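PDB 6RIW: ORF10, which probably catalyses chain-extending 3-oxoacyl-ACP synthesis in polyunsaturated fatty acid production, this piece being the ketosynthase-chain length factor didomain of the PfaC protein. Local coordinates for residues Ile9-Phe13 with Trp92-Val96; Glu619-Ile623 with Ser924-Leu929. One frame throughout, in Å; residues are numbered along the deposited sequence.

Contact 1 and contact 2 lie in different halves of the ketosynthase-chain length factor didomain. Contact 1 belongs to the first ketosynthase region. The helix of contact 2 belongs to the second, and its other segment comes from much later in the chain. Contact 1 is buried, about 19 Å from the centre of the chain. Contact 2 is partly buried and lies about 38 Å from that centre. Their own centres are 48 Å apart, their nearest atoms about 28 Å, and they do not touch. Both are away from the magnesium ion site at M1 and K286. Contact 1 joins strand to helix by apolar packing, whereas contact 2 adds a serine-carboxylate hydrogen bond.

Contact 1: residues Ile9-Phe13 with Trp92-Val96; sequences IANLF and WGLYV
The strand segment I9-L12 runs roughly antiparallel to the helix segment W92-V96, at 149° between their directions, with axes 8.2 Å apart at closest approach. No hydrogen bond crosses between them; the contact is mostly apolar. L12 meets W92. Its CG is anti to the backbone N (chi1 -178°), and chi2 then sets CD2 over one face of the indole. L12 CD2 sits 3.6 Å from the centroid of the five-membered ring of W92, 23° off the ring normal. This is a CH-pi contact, and the two side chains cross at about a right angle. V96 CG1 lies against the strand backbone, 3.7 Å from L12 N. A10 CB packs 4.1 Å from V96 CB and lies 3.4 Å from V96 O. N11 O lies at the edge of the Y95 ring, in its plane, 3.8 Å from Y95 CE2. The Y95 hydroxyl is hydrogen-bonded to Q17 O. F69 meets the Y95 ring edge-to-face and also touches W92. The strand pairs through A10 and L12 with M265 and A263 of strand 259-270, and V96 touches those same two residues. Helix 88-104 thus packs on both strands, inside the thiolase-like ketosynthase fold.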
ATOM      1  N   ILE A   9      18.582   3.233 -14.509  1.00 16.92           N
ATOM      2  CA  ILE A   9      17.203   3.716 -14.625  1.00 19.14           C
ATOM      3  C   ILE A   9      16.447   2.798 -15.563  1.00 20.13           C
ATOM      4  O   ILE A   9      17.005   2.312 -16.554  1.00 18.45           O
ATOM      5  CB  ILE A   9      17.131   5.163 -15.166  1.00 21.77           C
ATOM      6  CG1 ILE A   9      18.014   6.112 -14.358  1.00 24.96           C
ATOM      7  CG2 ILE A   9      15.687   5.669 -15.195  1.00 23.53           C
ATOM      8  CD1 ILE A   9      17.831   7.582 -14.709  1.00 27.78           C
ATOM      9  N   ALA A  10      15.163   2.570 -15.264  1.00 18.55           N
ATOM     10  CA  ALA A  10      14.308   1.849 -16.197  1.00 17.70           C
ATOM     11  C   ALA A  10      12.882   2.368 -16.075  1.00 17.71           C
ATOM     12  O   ALA A  10      12.468   2.887 -15.031  1.00 16.66           O
ATOM     13  CB  ALA A  10      14.364   0.343 -15.957  1.00 17.00           C
ATOM     14  N   ASN A  11      12.121   2.198 -17.153  1.00 17.59           N
ATOM     15  CA  ASN A  11      10.740   2.654 -17.144  1.00 17.98           C
ATOM     16  C   ASN A  11       9.857   1.746 -17.981  1.00 18.08           C
ATOM     17  O   ASN A  11      10.287   1.173 -18.989  1.00 18.62           O
ATOM     18  CB  ASN A  11      10.613   4.069 -17.686  1.00 19.66           C
ATOM     19  CG  ASN A  11      11.081   4.169 -19.132  1.00 23.98           C
ATOM     20  OD1 ASN A  11      12.264   3.977 -19.402  1.00 27.02           O
ATOM     21  ND2 ASN A  11      10.157   4.431 -20.062  1.00 22.38           N
ATOM     22  N   LEU A  12       8.594   1.659 -17.565  1.00 16.07           N
ATOM     23  CA  LEU A  12       7.518   1.128 -18.402  1.00 16.86           C
ATOM     24  C   LEU A  12       6.404   2.149 -18.255  1.00 20.34           C
ATOM     25  O   LEU A  12       5.648   2.122 -17.279  1.00 16.72           O
ATOM     26  CB  LEU A  12       7.084  -0.280 -17.991  1.00 15.21           C
ATOM     27  CG  LEU A  12       6.004  -0.933 -18.844  1.00 22.67           C
ATOM     28  CD1 LEU A  12       6.480  -1.046 -20.301  1.00 18.44           C
ATOM     29  CD2 LEU A  12       5.691  -2.314 -18.259  1.00 19.20           C
ATOM     30  N   PHE A  13       6.332   3.067 -19.212  1.00 16.94           N
ATOM     31  CA  PHE A  13       5.406   4.187 -19.205  1.00 17.83           C
ATOM     32  C   PHE A  13       4.436   4.059 -20.366  1.00 16.81           C
ATOM     33  O   PHE A  13       4.719   3.346 -21.336  1.00 20.61           O
ATOM     34  CB  PHE A  13       6.150   5.526 -19.346  1.00 18.31           C
ATOM     35  CG  PHE A  13       7.090   5.852 -18.218  1.00 17.17           C
ATOM     36  CD1 PHE A  13       6.973   5.242 -16.964  1.00 18.08           C
ATOM     37  CD2 PHE A  13       8.094   6.788 -18.416  1.00 16.18           C
ATOM     38  CE1 PHE A  13       7.847   5.557 -15.933  1.00 16.77           C
ATOM     39  CE2 PHE A  13       8.976   7.119 -17.395  1.00 17.93           C
ATOM     40  CZ  PHE A  13       8.850   6.505 -16.139  1.00 20.67           C
ATOM     41  N   TRP A  92       5.283  -5.962 -14.362  1.00 12.80           N
ATOM     42  CA  TRP A  92       5.861  -4.665 -14.691  1.00 14.54           C
ATOM     43  C   TRP A  92       6.977  -4.302 -13.716  1.00 14.25           C
ATOM     44  O   TRP A  92       7.995  -3.737 -14.120  1.00 13.56           O
ATOM     45  CB  TRP A  92       4.788  -3.582 -14.687  1.00 11.68           C
ATOM     46  CG  TRP A  92       3.747  -3.735 -15.744  1.00 14.50           C
ATOM     47  CD1 TRP A  92       3.740  -4.623 -16.791  1.00 15.25           C
ATOM     48  CD2 TRP A  92       2.540  -2.981 -15.850  1.00 13.51           C
ATOM     49  NE1 TRP A  92       2.603  -4.461 -17.537  1.00 14.71           N
ATOM     50  CE2 TRP A  92       1.853  -3.452 -16.987  1.00 15.65           C
ATOM     51  CE3 TRP A  92       1.975  -1.949 -15.092  1.00 16.08           C
ATOM     52  CZ2 TRP A  92       0.607  -2.942 -17.374  1.00 17.82           C
ATOM     53  CZ3 TRP A  92       0.744  -1.429 -15.483  1.00 14.05           C
ATOM     54  CH2 TRP A  92       0.078  -1.925 -16.621  1.00 19.07           C
ATOM     55  N   GLY A  93       6.792  -4.598 -12.423  1.00 14.90           N
ATOM     56  CA  GLY A  93       7.846  -4.333 -11.447  1.00 15.69           C
ATOM     57  C   GLY A  93       9.088  -5.180 -11.670  1.00 13.57           C
ATOM     58  O   GLY A  93      10.216  -4.694 -11.536  1.00 14.22           O
ATOM     59  N   LEU A  94       8.900  -6.454 -12.018  1.00 14.10           N
ATOM     60  CA  LEU A  94      10.041  -7.303 -12.359  1.00 14.81           C
ATOM     61  C   LEU A  94      10.762  -6.788 -13.605  1.00 15.29           C
ATOM     62  O   LEU A  94      12.003  -6.767 -13.662  1.00 15.50           O
ATOM     63  CB  LEU A  94       9.558  -8.735 -12.582  1.00 13.40           C
ATOM     64  CG  LEU A  94       9.128  -9.422 -11.286  1.00 14.99           C
ATOM     65  CD1 LEU A  94       8.356 -10.688 -11.607  1.00 15.89           C
ATOM     66  CD2 LEU A  94      10.353  -9.713 -10.428  1.00 19.11           C
ATOM     67  N   TYR A  95       9.999  -6.376 -14.613  1.00 14.56           N
ATOM     68  CA  TYR A  95      10.607  -5.844 -15.831  1.00 15.73           C
ATOM     69  C   TYR A  95      11.529  -4.658 -15.533  1.00 15.57           C
ATOM     70  O   TYR A  95      12.697  -4.652 -15.943  1.00 16.16           O
ATOM     71  CB  TYR A  95       9.515  -5.439 -16.820  1.00 14.98           C
ATOM     72  CG  TYR A  95      10.084  -4.696 -18.028  1.00 16.55           C
ATOM     73  CD1 TYR A  95      10.773  -5.395 -19.018  1.00 18.02           C
ATOM     74  CD2 TYR A  95       9.943  -3.318 -18.168  1.00 16.41           C
ATOM     75  CE1 TYR A  95      11.304  -4.743 -20.119  1.00 20.96           C
ATOM     76  CE2 TYR A  95      10.491  -2.638 -19.288  1.00 18.02           C
ATOM     77  CZ  TYR A  95      11.160  -3.376 -20.256  1.00 21.91           C
ATOM     78  OH  TYR A  95      11.711  -2.767 -21.361  1.00 19.56           O
ATOM     79  N   VAL A  96      11.025  -3.633 -14.835  1.00 14.69           N
ATOM     80  CA  VAL A  96      11.870  -2.460 -14.593  1.00 14.43           C
ATOM     81  C   VAL A  96      13.005  -2.779 -13.622  1.00 17.14           C
ATOM     82  O   VAL A  96      14.059  -2.135 -13.673  1.00 14.99           O
ATOM     83  CB  VAL A  96      11.057  -1.237 -14.116  1.00 15.65           C
ATOM     84  CG1 VAL A  96      10.088  -0.789 -15.232  1.00 15.47           C
ATOM     85  CG2 VAL A  96      10.326  -1.523 -12.775  1.00 14.11           C
TER

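Contact 2: residues Glu619-Ile623 with Ser924-Leu929; sequences ELTNI and SASSSL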
ATOM      1  N   GLU A 619     -34.286  -2.131 -12.739  1.00 19.77           N
ATOM      2  CA  GLU A 619     -34.770  -2.418 -11.394  1.00 24.46           C
ATOM      3  C   GLU A 619     -34.228  -3.744 -10.869  1.00 20.30           C
ATOM      4  O   GLU A 619     -33.821  -3.831  -9.710  1.00 19.94           O
ATOM      5  CB  GLU A 619     -36.293  -2.441 -11.383  1.00 25.69           C
ATOM      6  CG  GLU A 619     -36.880  -2.841 -10.042  1.00 31.06           C
ATOM      7  CD  GLU A 619     -36.813  -1.707  -9.024  1.00 37.80           C
ATOM      8  OE1 GLU A 619     -36.424  -0.576  -9.415  1.00 43.27           O
ATOM      9  OE2 GLU A 619     -37.161  -1.944  -7.843  1.00 41.30           O
ATOM     10  N   LEU A 620     -34.248  -4.795 -11.689  1.00 17.24           N
ATOM     11  CA  LEU A 620     -33.669  -6.067 -11.270  1.00 17.32           C
ATOM     12  C   LEU A 620     -32.181  -5.919 -10.959  1.00 18.80           C
ATOM     13  O   LEU A 620     -31.682  -6.459  -9.958  1.00 15.62           O
ATOM     14  CB  LEU A 620     -33.879  -7.109 -12.365  1.00 18.02           C
ATOM     15  CG  LEU A 620     -33.332  -8.507 -12.079  1.00 19.76           C
ATOM     16  CD1 LEU A 620     -34.051  -9.134 -10.914  1.00 18.05           C
ATOM     17  CD2 LEU A 620     -33.492  -9.352 -13.324  1.00 20.82           C
ATOM     18  N   THR A 621     -31.457  -5.217 -11.830  1.00 16.74           N
ATOM     19  CA  THR A 621     -30.028  -4.990 -11.615  1.00 16.78           C
ATOM     20  C   THR A 621     -29.790  -4.217 -10.322  1.00 19.50           C
ATOM     21  O   THR A 621     -28.903  -4.567  -9.539  1.00 17.39           O
ATOM     22  CB  THR A 621     -29.430  -4.253 -12.815  1.00 18.22           C
ATOM     23  OG1 THR A 621     -29.671  -5.021 -14.011  1.00 17.49           O
ATOM     24  CG2 THR A 621     -27.931  -4.104 -12.647  1.00 19.20           C
ATOM     25  N   ASN A 622     -30.606  -3.200 -10.055  1.00 16.82           N
ATOM     26  CA  ASN A 622     -30.423  -2.397  -8.843  1.00 19.30           C
ATOM     27  C   ASN A 622     -30.663  -3.212  -7.576  1.00 20.96           C
ATOM     28  O   ASN A 622     -29.983  -3.005  -6.560  1.00 19.34           O
ATOM     29  CB  ASN A 622     -31.357  -1.192  -8.881  1.00 20.31           C
ATOM     30  CG  ASN A 622     -30.856  -0.109  -9.802  1.00 23.13           C
ATOM     31  OD1 ASN A 622     -29.667  -0.071 -10.143  1.00 26.18           O
ATOM     32  ND2 ASN A 622     -31.755   0.778 -10.226  1.00 25.60           N
ATOM     33  N   ILE A 623     -31.624  -4.136  -7.612  1.00 15.22           N
ATOM     34  CA  ILE A 623     -31.889  -4.980  -6.450  1.00 18.13           C
ATOM     35  C   ILE A 623     -30.683  -5.860  -6.146  1.00 20.10           C
ATOM     36  O   ILE A 623     -30.258  -5.983  -4.991  1.00 19.91           O
ATOM     37  CB  ILE A 623     -33.146  -5.834  -6.673  1.00 19.18           C
ATOM     38  CG1 ILE A 623     -34.404  -4.963  -6.777  1.00 18.27           C
ATOM     39  CG2 ILE A 623     -33.313  -6.863  -5.540  1.00 22.40           C
ATOM     40  CD1 ILE A 623     -35.571  -5.764  -7.335  1.00 23.73           C
ATOM     41  N   SER A 924     -36.654  -8.661  -1.212  1.00 23.23           N
ATOM     42  CA  SER A 924     -36.790  -7.307  -1.731  1.00 24.87           C
ATOM     43  C   SER A 924     -38.254  -6.894  -1.744  1.00 30.27           C
ATOM     44  O   SER A 924     -39.134  -7.694  -2.072  1.00 25.83           O
ATOM     45  CB  SER A 924     -36.224  -7.208  -3.145  1.00 23.68           C
ATOM     46  OG  SER A 924     -36.689  -6.033  -3.772  1.00 29.26           O
ATOM     47  N   ALA A 925     -38.501  -5.640  -1.366  1.00 32.21           N
ATOM     48  CA  ALA A 925     -39.837  -5.060  -1.341  1.00 39.46           C
ATOM     49  C   ALA A 925     -40.181  -4.323  -2.638  1.00 40.84           C
ATOM     50  O   ALA A 925     -41.159  -3.568  -2.670  1.00 42.93           O
ATOM     51  CB  ALA A 925     -39.974  -4.117  -0.141  1.00 40.28           C
ATOM     52  N   SER A 926     -39.396  -4.525  -3.695  1.00 35.45           N
ATOM     53  CA  SER A 926     -39.660  -3.886  -4.979  1.00 38.65           C
ATOM     54  C   SER A 926     -41.025  -4.286  -5.527  1.00 39.57           C
ATOM     55  O   SER A 926     -41.334  -5.476  -5.661  1.00 36.45           O
ATOM     56  CB  SER A 926     -38.569  -4.262  -5.986  1.00 34.32           C
ATOM     57  OG  SER A 926     -39.022  -4.050  -7.313  1.00 39.00           O
ATOM     58  N   SER A 927     -41.827  -3.275  -5.879  1.00 41.65           N
ATOM     59  CA  SER A 927     -43.158  -3.518  -6.435  1.00 43.64           C
ATOM     60  C   SER A 927     -43.088  -4.134  -7.831  1.00 44.80           C
ATOM     61  O   SER A 927     -43.829  -5.079  -8.135  1.00 47.65           O
ATOM     62  CB  SER A 927     -43.947  -2.210  -6.471  1.00 46.51           C
ATOM     63  OG  SER A 927     -43.117  -1.140  -6.900  1.00 45.91           O
ATOM     64  N   SER A 928     -42.212  -3.619  -8.700  1.00 42.47           N
ATOM     65  CA  SER A 928     -42.132  -4.151 -10.056  1.00 41.65           C
ATOM     66  C   SER A 928     -41.563  -5.564 -10.111  1.00 39.28           C
ATOM     67  O   SER A 928     -41.564  -6.175 -11.185  1.00 37.69           O
ATOM     68  CB  SER A 928     -41.302  -3.218 -10.943  1.00 43.52           C
ATOM     69  OG  SER A 928     -40.048  -2.923 -10.358  1.00 42.64           O
ATOM     70  N   LEU A 929     -41.098  -6.103  -8.987  1.00 38.04           N
ATOM     71  CA  LEU A 929     -40.565  -7.461  -8.985  1.00 38.70           C
ATOM     72  C   LEU A 929     -41.642  -8.492  -9.310  1.00 37.89           C
ATOM     73  O   LEU A 929     -41.341  -9.528  -9.917  1.00 36.14           O
ATOM     74  CB  LEU A 929     -39.917  -7.757  -7.629  1.00 35.86           C
ATOM     75  CG  LEU A 929     -38.955  -8.942  -7.530  1.00 40.84           C
ATOM     76  CD1 LEU A 929     -37.849  -8.861  -8.575  1.00 34.34           C
ATOM     77  CD2 LEU A 929     -38.368  -9.039  -6.126  1.00 36.43           C
TER
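This is a mixed polar and apolar contact between helix 614-628 and the serine-rich loop between helices 917-922 and 929-934, in the peripheral part of the didomain. S926 OG donates a hydrogen bond of 2.9 Å to E619 OE2. It meets the carboxylate on the anti side, 23° out of its plane. The glutamate chain bends at chi2 (76°), which turns its carboxylate to the loop. S928 OG lies alongside, 3.2 Å from E619 CG, and gives S926 OG a weak hydrogen bond. An alanine in place of E619 would probably leave the S926 hydroxyl without this acceptor and open a gap beside S928 OG where E619 CG now lies. One helical turn on, I623 provides the apolar part. I623 CD1 comes 3.6 Å from S926 CB. I623 CD1 also lies 4.0 Å from L929 CD1. I623 CG2 faces S924 CB at 3.8 Å. L620 CD1 approaches L929 CD1 loosely, at 4.5 Å. Beyond them, L145 and V148 of helix 129-148 touch L620 and L929 respectively, so the first ketosynthase region also reaches this corner. S924 OG accepts from S926 N at 3.1 Å. That bond makes an ST turn, which shapes the loop where it faces I623.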